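Local coordinates for glycosyltransferase Gtf1 (Streptococcus gordonii, PDB 5E9T), which belongs to the GT-B class of glycosyltransferases and carries an added extended beta-sheet domain that meets the stabilizing protein Gtf2, at residues V84-E93 with Y104-C115. The protein carries 1 engineered substitution. Sequence-based numbering, arbitrary orientation.
Sequences VLAQVAGQPE and YFYPQDDQFITC
From the last turn of helix 81-86, where Leu85 lies over Tyr104, the chain of 84-93 crosses one face of the antiparallel hairpin 104-115 and then falls in beside strand 101-106, leading into strand 94-98; the CA atoms stay apart at first (Val84 to Cys115 8.6 Å, Val88 to Ile113 8.9 Å) and close to 4.8 Å only between Pro92 and Tyr106. The hairpin belongs to the extended beta-sheet domain of this glycosyltransferase; Asp110 and Gln111 form a G1 beta bulge opposite Tyr106. With CG anti to its carbonyl carbon (chi1 -78°) and CD1 extending the chain (chi2 165°), Leu85 sets CD1 over one face of the Tyr104 ring in a CH-pi contact, 3.7 Å from the centroid, while CD2 packs against CD1 of Ile113. Val84 adds CG1 to Ile113 and the sulfur of Cys115, and Val88 turns CG2 to the same isoleucine. Tyr106 reaches under the loop: CB of Pro92 sits over its face, 4.0 Å from the centroid and offset toward the rim, and the backbone of Gly90 meets its edge. The Gtf2 chain reaches both segments, through Lys174 to OE1 of Gln111 and by hydrogen bonds to the backbone of Gln87 and Ala89. Two weak hydrogen bonds join the loop's end to strand 101-106 and the turn: Glu93 N to Phe105 O and, tentatively, poorly ordered Gln108 NE2 to Gln91 O, 3.0 Å with a bent N-H...O angle of 129°.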
# COMPACT_ATOMS: atom_id res chain seq x y z
N VAL A 84 5.87 36.98 -22.77
CA VAL A 84 5.44 35.67 -23.25
C VAL A 84 5.79 35.51 -24.72
O VAL A 84 6.36 34.50 -25.14
CB VAL A 84 3.94 35.47 -23.00
CG1 VAL A 84 3.49 34.12 -23.54
CG2 VAL A 84 3.62 35.59 -21.52
N LEU A 85 5.45 36.52 -25.53
CA LEU A 85 5.76 36.47 -26.96
C LEU A 85 7.27 36.45 -27.21
O LEU A 85 7.73 35.82 -28.16
CB LEU A 85 5.12 37.65 -27.68
CG LEU A 85 3.62 37.53 -27.96
CD1 LEU A 85 3.06 38.88 -28.32
CD2 LEU A 85 3.38 36.53 -29.08
N ALA A 86 8.04 37.14 -26.36
CA ALA A 86 9.49 37.18 -26.54
C ALA A 86 10.11 35.80 -26.48
O ALA A 86 11.12 35.54 -27.15
CB ALA A 86 10.12 38.09 -25.48
N GLN A 87 9.55 34.90 -25.67
CA GLN A 87 10.11 33.57 -25.47
C GLN A 87 9.44 32.48 -26.31
O GLN A 87 9.74 31.30 -26.12
CB GLN A 87 10.08 33.22 -23.98
CG GLN A 87 10.85 34.23 -23.11
CD GLN A 87 12.35 34.35 -23.46
OE1 GLN A 87 12.72 34.68 -24.59
NE2 GLN A 87 13.20 34.09 -22.47
N VAL A 88 8.52 32.84 -27.20
CA VAL A 88 8.03 31.92 -28.22
C VAL A 88 8.71 32.27 -29.54
O VAL A 88 8.71 33.44 -29.96
CB VAL A 88 6.50 31.98 -28.36
CG1 VAL A 88 6.00 30.81 -29.20
CG2 VAL A 88 5.84 31.99 -26.99
N ALA A 89 9.29 31.27 -30.20
CA ALA A 89 10.04 31.51 -31.42
C ALA A 89 9.10 31.80 -32.58
O ALA A 89 8.02 31.23 -32.69
CB ALA A 89 10.93 30.32 -31.75
N GLY A 90 9.54 32.70 -33.47
CA GLY A 90 8.73 33.16 -34.58
C GLY A 90 8.05 34.47 -34.26
O GLY A 90 8.16 35.03 -33.16
N GLN A 91 7.33 34.98 -35.26
CA GLN A 91 6.46 36.11 -35.02
C GLN A 91 5.04 35.77 -35.46
O GLN A 91 4.85 35.17 -36.53
CB GLN A 91 6.95 37.37 -35.77
CG GLN A 91 8.25 37.95 -35.24
CD GLN A 91 8.05 38.77 -33.99
OE1 GLN A 91 8.50 38.38 -32.91
NE2 GLN A 91 7.41 39.92 -34.12
N PRO A 92 4.03 36.13 -34.68
CA PRO A 92 2.66 35.76 -35.04
C PRO A 92 2.11 36.65 -36.15
O PRO A 92 2.35 37.86 -36.19
CB PRO A 92 1.88 35.96 -33.74
CG PRO A 92 2.65 37.01 -33.01
CD PRO A 92 4.09 36.83 -33.39
N GLU A 93 1.36 36.02 -37.07
CA GLU A 93 0.73 36.77 -38.15
C GLU A 93 -0.39 37.64 -37.62
O GLU A 93 -0.48 38.83 -37.95
CB GLU A 93 0.18 35.79 -39.19
CG GLU A 93 0.53 36.14 -40.62
CD GLU A 93 1.44 35.10 -41.24
OE1 GLU A 93 0.92 34.20 -41.94
OE2 GLU A 93 2.66 35.17 -41.02
N TYR A 104 -2.60 34.24 -30.08
CA TYR A 104 -1.63 34.62 -31.10
C TYR A 104 -1.43 33.44 -32.04
O TYR A 104 -1.22 32.31 -31.59
CB TYR A 104 -0.29 35.02 -30.47
CG TYR A 104 -0.32 36.33 -29.71
CD1 TYR A 104 -0.37 37.54 -30.38
CD2 TYR A 104 -0.27 36.35 -28.33
CE1 TYR A 104 -0.39 38.73 -29.70
CE2 TYR A 104 -0.28 37.53 -27.63
CZ TYR A 104 -0.35 38.72 -28.32
OH TYR A 104 -0.36 39.91 -27.63
N PHE A 105 -1.48 33.71 -33.34
CA PHE A 105 -1.49 32.66 -34.35
C PHE A 105 -0.18 32.62 -35.11
O PHE A 105 0.38 33.67 -35.47
CB PHE A 105 -2.65 32.86 -35.32
CG PHE A 105 -4.00 32.64 -34.70
CD1 PHE A 105 -4.56 33.59 -33.87
CD2 PHE A 105 -4.71 31.47 -34.96
CE1 PHE A 105 -5.81 33.39 -33.30
CE2 PHE A 105 -5.96 31.27 -34.40
CZ PHE A 105 -6.51 32.23 -33.56
N TYR A 106 0.31 31.41 -35.37
CA TYR A 106 1.54 31.18 -36.12
C TYR A 106 1.23 30.22 -37.26
O TYR A 106 1.60 29.04 -37.22
CB TYR A 106 2.64 30.62 -35.22
CG TYR A 106 3.08 31.52 -34.08
CD1 TYR A 106 2.31 31.65 -32.93
CD2 TYR A 106 4.27 32.23 -34.14
CE1 TYR A 106 2.71 32.47 -31.89
CE2 TYR A 106 4.68 33.04 -33.11
CZ TYR A 106 3.89 33.16 -31.98
OH TYR A 106 4.30 33.97 -30.95
N PRO A 107 0.56 30.69 -38.31
CA PRO A 107 0.11 29.77 -39.37
C PRO A 107 1.24 29.09 -40.10
O PRO A 107 1.06 27.98 -40.62
CB PRO A 107 -0.71 30.66 -40.31
CG PRO A 107 -0.89 31.97 -39.59
CD PRO A 107 0.26 32.09 -38.64
N GLN A 108 2.42 29.72 -40.15
CA GLN A 108 3.55 29.13 -40.85
C GLN A 108 3.84 27.73 -40.35
O GLN A 108 4.17 26.83 -41.13
CB GLN A 108 4.79 30.03 -40.71
CG GLN A 108 5.04 30.60 -39.32
CD GLN A 108 4.25 31.87 -39.04
OE1 GLN A 108 3.33 32.22 -39.78
NE2 GLN A 108 4.61 32.57 -37.97
N ASP A 109 3.75 27.52 -39.03
CA ASP A 109 3.96 26.21 -38.43
C ASP A 109 2.68 25.47 -38.06
O ASP A 109 2.76 24.31 -37.65
CB ASP A 109 4.85 26.36 -37.19
CG ASP A 109 5.97 27.34 -37.41
OD1 ASP A 109 6.70 27.20 -38.42
OD2 ASP A 109 6.11 28.28 -36.59
N ASP A 110 1.50 26.08 -38.22
CA ASP A 110 0.24 25.52 -37.73
C ASP A 110 0.26 25.33 -36.21
O ASP A 110 -0.00 24.24 -35.69
CB ASP A 110 -0.11 24.21 -38.44
CG ASP A 110 -1.57 23.82 -38.27
OD1 ASP A 110 -2.33 24.59 -37.64
OD2 ASP A 110 -1.96 22.73 -38.75
N GLN A 111 0.59 26.41 -35.50
CA GLN A 111 0.56 26.43 -34.04
C GLN A 111 0.07 27.79 -33.58
O GLN A 111 0.30 28.80 -34.24
CB GLN A 111 1.95 26.13 -33.44
CG GLN A 111 2.95 27.27 -33.60
CD GLN A 111 4.34 26.91 -33.10
OE1 GLN A 111 4.81 25.79 -33.29
NE2 GLN A 111 5.00 27.87 -32.45
N PHE A 112 -0.63 27.82 -32.44
CA PHE A 112 -0.99 29.08 -31.83
C PHE A 112 -0.88 28.97 -30.32
O PHE A 112 -0.80 27.88 -29.75
CB PHE A 112 -2.40 29.55 -32.25
CG PHE A 112 -3.53 28.68 -31.75
CD1 PHE A 112 -3.96 27.59 -32.48
CD2 PHE A 112 -4.20 28.99 -30.57
CE1 PHE A 112 -5.01 26.80 -32.04
CE2 PHE A 112 -5.25 28.21 -30.12
CZ PHE A 112 -5.66 27.11 -30.85
N ILE A 113 -0.82 30.13 -29.66
CA ILE A 113 -0.74 30.21 -28.21
C ILE A 113 -1.91 31.04 -27.70
O ILE A 113 -2.27 32.06 -28.29
CB ILE A 113 0.61 30.81 -27.74
CG1 ILE A 113 0.74 32.28 -28.15
CG2 ILE A 113 1.77 30.01 -28.29
CD1 ILE A 113 1.73 33.05 -27.30
N THR A 114 -2.51 30.57 -26.61
CA THR A 114 -3.70 31.20 -26.03
C THR A 114 -3.32 31.76 -24.66
O THR A 114 -3.11 31.00 -23.72
CB THR A 114 -4.84 30.19 -25.93
OG1 THR A 114 -5.14 29.67 -27.23
CG2 THR A 114 -6.06 30.84 -25.36
N CYS A 115 -3.26 33.08 -24.56
CA CYS A 115 -2.90 33.74 -23.32
C CYS A 115 -4.16 34.14 -22.57
O CYS A 115 -5.10 34.69 -23.16
CB CYS A 115 -2.04 34.98 -23.58
SG CYS A 115 -0.63 34.72 -24.67